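Local coordinates for protein LbaCas13a H328A (C2c2) (Lachnospiraceae bacterium NK4A179, PDB 5WLH) that binds a CRISPR RNA and, as a Cas13a ribonuclease, probably uses it to recognise and cleave target RNA, at residues 786-789 against 790-794; 935-938 against 939-943. All blocks are in the same frame, centred on the assembly; numbering follows the deposited sequence.

Contact 1 of 2, residues 786-789 against 790-794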
loop_
_atom_site.group_PDB
_atom_site.type_symbol
_atom_site.label_atom_id
_atom_site.label_comp_id
_atom_site.label_asym_id
_atom_site.label_seq_id
_atom_site.Cartn_x
_atom_site.Cartn_y
_atom_site.Cartn_z
ATOM N N GLU A 786 -20.915 6.704 22.396
ATOM C CA GLU A 786 -21.979 7.295 21.595
ATOM C C GLU A 786 -22.046 8.801 21.804
ATOM O O GLU A 786 -22.339 9.551 20.865
ATOM C CB GLU A 786 -23.317 6.640 21.921
ATOM C CG GLU A 786 -24.370 6.848 20.846
ATOM C CD GLU A 786 -25.230 5.621 20.624
ATOM O OE1 GLU A 786 -26.138 5.673 19.767
ATOM O OE2 GLU A 786 -24.992 4.602 21.306
ATOM N N ASN A 787 -21.776 9.268 23.028
ATOM C CA ASN A 787 -21.669 10.707 23.244
ATOM C C ASN A 787 -20.466 11.276 22.503
ATOM O O ASN A 787 -20.540 12.368 21.925
ATOM C CB ASN A 787 -21.575 11.021 24.740
ATOM C CG ASN A 787 -21.298 12.495 25.008
ATOM O OD1 ASN A 787 -22.141 13.352 24.747
ATOM N ND2 ASN A 787 -20.105 12.795 25.520
ATOM N N ASP A 788 -19.350 10.545 22.514
ATOM C CA ASP A 788 -18.173 10.940 21.749
ATOM C C ASP A 788 -18.505 11.041 20.266
ATOM O O ASP A 788 -18.312 12.090 19.637
ATOM C CB ASP A 788 -17.050 9.928 21.986
ATOM C CG ASP A 788 -15.696 10.583 22.151
ATOM O OD1 ASP A 788 -15.371 11.491 21.355
ATOM O OD2 ASP A 788 -14.959 10.184 23.078
ATOM N N PHE A 789 -19.013 9.945 19.697
ATOM C CA PHE A 789 -19.478 9.913 18.318
ATOM C C PHE A 789 -20.335 11.128 17.986
ATOM O O PHE A 789 -20.010 11.905 17.081
ATOM C CB PHE A 789 -20.257 8.614 18.089
ATOM C CG PHE A 789 -20.405 8.232 16.645
ATOM C CD1 PHE A 789 -19.377 7.580 15.976
ATOM C CD2 PHE A 789 -21.578 8.513 15.959
ATOM C CE1 PHE A 789 -19.515 7.225 14.644
ATOM C CE2 PHE A 789 -21.722 8.159 14.622
ATOM C CZ PHE A 789 -20.690 7.514 13.966
ATOM N N GLY A 790 -21.421 11.331 18.739
ATOM C CA GLY A 790 -22.303 12.452 18.450
ATOM C C GLY A 790 -21.636 13.799 18.631
ATOM O O GLY A 790 -21.958 14.759 17.923
ATOM N N GLN A 791 -20.692 13.892 19.570
ATOM C CA GLN A 791 -19.970 15.144 19.768
ATOM C C GLN A 791 -19.181 15.522 18.519
ATOM O O GLN A 791 -19.245 16.666 18.046
ATOM C CB GLN A 791 -19.045 15.028 20.982
ATOM C CG GLN A 791 -18.619 16.363 21.569
ATOM C CD GLN A 791 -19.799 17.240 21.939
ATOM O OE1 GLN A 791 -20.092 18.228 21.261
ATOM N NE2 GLN A 791 -20.485 16.884 23.017
ATOM N N ARG A 792 -18.434 14.567 17.962
ATOM C CA ARG A 792 -17.645 14.867 16.773
ATOM C C ARG A 792 -18.537 15.192 15.587
ATOM O O ARG A 792 -18.213 16.084 14.791
ATOM C CB ARG A 792 -16.709 13.705 16.448
ATOM C CG ARG A 792 -15.972 13.191 17.657
ATOM C CD ARG A 792 -15.207 11.939 17.325
ATOM N NE ARG A 792 -13.831 12.215 16.933
ATOM C CZ ARG A 792 -12.819 12.303 17.792
ATOM N NH1 ARG A 792 -11.592 12.555 17.353
ATOM N NH2 ARG A 792 -13.038 12.136 19.088
ATOM N N ILE A 793 -19.673 14.497 15.461
ATOM C CA ILE A 793 -20.633 14.817 14.406
ATOM C C ILE A 793 -21.076 16.269 14.517
ATOM O O ILE A 793 -21.096 17.012 13.526
ATOM C CB ILE A 793 -21.844 13.866 14.464
ATOM C CG1 ILE A 793 -21.393 12.411 14.378
ATOM C CG2 ILE A 793 -22.844 14.211 13.368
ATOM C CD1 ILE A 793 -21.182 11.916 12.981
ATOM N N LYS A 794 -21.444 16.699 15.729
ATOM C CA LYS A 794 -21.894 18.078 15.892
ATOM C C LYS A 794 -20.762 19.055 15.601
ATOM O O LYS A 794 -20.980 20.106 14.982
ATOM C CB LYS A 794 -22.467 18.305 17.299
ATOM C CG LYS A 794 -23.913 17.788 17.558
ATOM C CD LYS A 794 -25.017 18.701 16.953
ATOM C CE LYS A 794 -25.221 18.533 15.441
ATOM N NZ LYS A 794 -25.960 19.649 14.788
#

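Contact 2 of 2, residues 935-938 against 939-943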
loop_
_atom_site.group_PDB
_atom_site.type_symbol
_atom_site.label_atom_id
_atom_site.label_comp_id
_atom_site.label_asym_id
_atom_site.label_seq_id
_atom_site.Cartn_x
_atom_site.Cartn_y
_atom_site.Cartn_z
ATOM N N ILE A 935 -6.837 17.408 1.632
ATOM C CA ILE A 935 -5.620 18.209 1.745
ATOM C C ILE A 935 -5.945 19.689 1.631
ATOM O O ILE A 935 -5.463 20.513 2.418
ATOM C CB ILE A 935 -4.599 17.807 0.676
ATOM C CG1 ILE A 935 -4.170 16.340 0.849
ATOM C CG2 ILE A 935 -3.377 18.746 0.773
ATOM C CD1 ILE A 935 -3.615 15.738 -0.442
ATOM N N TYR A 936 -6.720 20.053 0.608
ATOM C CA TYR A 936 -7.061 21.455 0.443
ATOM C C TYR A 936 -7.880 21.945 1.627
ATOM O O TYR A 936 -7.724 23.087 2.072
ATOM C CB TYR A 936 -7.810 21.645 -0.866
ATOM C CG TYR A 936 -6.869 21.689 -2.053
ATOM C CD1 TYR A 936 -5.862 22.647 -2.131
ATOM C CD2 TYR A 936 -6.965 20.760 -3.073
ATOM C CE1 TYR A 936 -4.992 22.681 -3.205
ATOM C CE2 TYR A 936 -6.097 20.794 -4.160
ATOM C CZ TYR A 936 -5.119 21.749 -4.215
ATOM O OH TYR A 936 -4.261 21.786 -5.286
ATOM N N ARG A 937 -8.762 21.088 2.141
ATOM C CA ARG A 937 -9.546 21.436 3.320
ATOM C C ARG A 937 -8.637 21.785 4.492
ATOM O O ARG A 937 -8.835 22.800 5.172
ATOM C CB ARG A 937 -10.459 20.266 3.684
ATOM C CG ARG A 937 -11.327 20.484 4.903
ATOM C CD ARG A 937 -12.082 19.183 5.236
ATOM N NE ARG A 937 -11.207 18.121 5.732
ATOM C CZ ARG A 937 -10.674 18.078 6.950
ATOM N NH1 ARG A 937 -10.916 19.049 7.828
ATOM N NH2 ARG A 937 -9.882 17.069 7.292
ATOM N N ARG A 938 -7.634 20.941 4.746
ATOM C CA ARG A 938 -6.749 21.158 5.881
ATOM C C ARG A 938 -5.773 22.298 5.622
ATOM O O ARG A 938 -5.488 23.085 6.530
ATOM C CB ARG A 938 -6.019 19.853 6.230
ATOM C CG ARG A 938 -6.954 18.812 6.878
ATOM C CD ARG A 938 -6.209 17.530 7.273
ATOM N NE ARG A 938 -5.996 16.658 6.110
ATOM C CZ ARG A 938 -4.832 16.532 5.480
ATOM N NH1 ARG A 938 -3.781 17.222 5.888
ATOM N NH2 ARG A 938 -4.718 15.718 4.433
ATOM N N ALA A 939 -5.283 22.432 4.382
ATOM C CA ALA A 939 -4.492 23.611 4.040
ATOM C C ALA A 939 -5.308 24.877 4.272
ATOM O O ALA A 939 -4.811 25.850 4.850
ATOM C CB ALA A 939 -4.021 23.539 2.586
ATOM N N SER A 940 -6.578 24.854 3.872
ATOM C CA SER A 940 -7.422 26.038 4.001
ATOM C C SER A 940 -7.631 26.406 5.464
ATOM O O SER A 940 -7.447 27.567 5.852
ATOM C CB SER A 940 -8.754 25.811 3.281
ATOM O OG SER A 940 -9.686 26.856 3.536
ATOM N N GLU A 941 -7.947 25.418 6.306
ATOM C CA GLU A 941 -8.290 25.720 7.696
ATOM C C GLU A 941 -7.084 26.205 8.481
ATOM O O GLU A 941 -7.253 26.954 9.446
ATOM C CB GLU A 941 -8.924 24.507 8.384
ATOM C CG GLU A 941 -7.927 23.504 8.948
ATOM C CD GLU A 941 -8.575 22.178 9.338
ATOM O OE1 GLU A 941 -9.816 22.090 9.395
ATOM O OE2 GLU A 941 -7.822 21.224 9.591
ATOM N N THR A 942 -5.870 25.812 8.078
ATOM C CA THR A 942 -4.637 26.280 8.691
ATOM C C THR A 942 -4.074 27.523 8.038
ATOM O O THR A 942 -3.005 27.981 8.445
ATOM C CB THR A 942 -3.565 25.191 8.663
ATOM O OG1 THR A 942 -3.225 24.883 7.310
ATOM C CG2 THR A 942 -4.066 23.965 9.364
ATOM N N GLY A 943 -4.765 28.060 7.044
ATOM C CA GLY A 943 -4.310 29.263 6.376
ATOM C C GLY A 943 -3.028 29.077 5.609
ATOM O O GLY A 943 -2.236 30.017 5.484
HETATM O O HOH W 1 -12.706 21.168 7.940
#

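Contact 1 of 2, residues 786-789 against 790-794
The first turns of helix 786-799, which starts just after a long unmodelled part of the chain, carry two pairs of side chains four residues apart: D788 with R792, and F789 with I793. D788 and R792 run side by side and point the same way. Their salt bridge joins OD1 of D788 to NH2 of R792 at 3.3 Å, a weak hydrogen bond with the oxygen at the edge of the guanidinium and near its plane. The carboxylate and guanidinium planes are turned 37° apart, so the two groups are not coplanar. The arginine stem lies against the same turn, with CG of R792 3.3 Å from O of D788. A carboxylate this close to the helix start would probably be favoured by the helix dipole as well as by the arginine.

Along the backbone, alpha-helical bonds run four residues back: G790 N reaches O of E786 at 2.9 Å, and I793 N reaches O of F789 at 3.1 Å. This turn is amphipathic. F789 and I793 are buried, while N787, Q791 and R792 are exposed. With CG of F789 anti to its N (chi1 -161°), the ring is placed so that its CE2 comes 4.1 Å from CD1 of I793. The methyl approaches the ring obliquely. CG1 of I793 packs tightly over the turn, 3.1 Å from O of F789. Outside the turn, F789 packs on L845, L846 and N849 of helix 843-861 and on I812, and I793 on I808 and I812 of helix 805-813.

Contact 2 of 2, residues 935-938 against 939-943
R937 and E941 sit side by side in a web of charges near the end of helix 915-941. R937 has salt bridges to D934 and D40, and E941 OE1 accepts from the backbone N of S42. Between the two, NH1 of R937 and OE1 of E941 make a long salt bridge of 3.6 Å, their planes 81° apart. A water spans the pair, accepting from NH1 of R937 at 2.8 Å at the guanidinium edge and giving OE1 of E941 a weak bond. CG of E941 sits between the backbone N and the carbonyl carbon (chi1 84°), 3.5 Å from O of R938, and the extended chain beyond brings the carboxylate beside R937. An alanine here would probably leave the S42 amide without this acceptor and R937 with one acid fewer, D934 and D40 remaining.

The helix ends in a Schellman motif, G943 having positive phi (66°) and its N bonded to O of S940 at 3.0 Å. T942 N reaches O of R938 at 3.2 Å; T942 OG1 also bonds to T944 OG1.

The stem of R938 passes between R937 and E941: its CG lies over one face of the R937 guanidinium, toward the rim, and 3.7 Å from OE2 of E941. Its own guanidinium is bound by D934, E490 and the hydroxyl of Y38, and R938 also packs on an adenine base of the bound RNA.

Contact 1 and contact 2 are both local pairings along a helix, but at different ends: 786-794 begins helix 786-799, while 935-943 covers the end of helix 915-941 and the turn that leaves it. Their centres are 23 Å apart and they do not touch. Contact 1 is partly buried, with an apolar inner side against two neighbouring helices and a weak salt bridge on the outer one. Contact 2 is mostly buried, and its charges are woven into a wider network of acids, arginines and a water. Contact 2 also lies nearer the RNA, about 4 Å at the nearest atom against about 12 Å for contact 1.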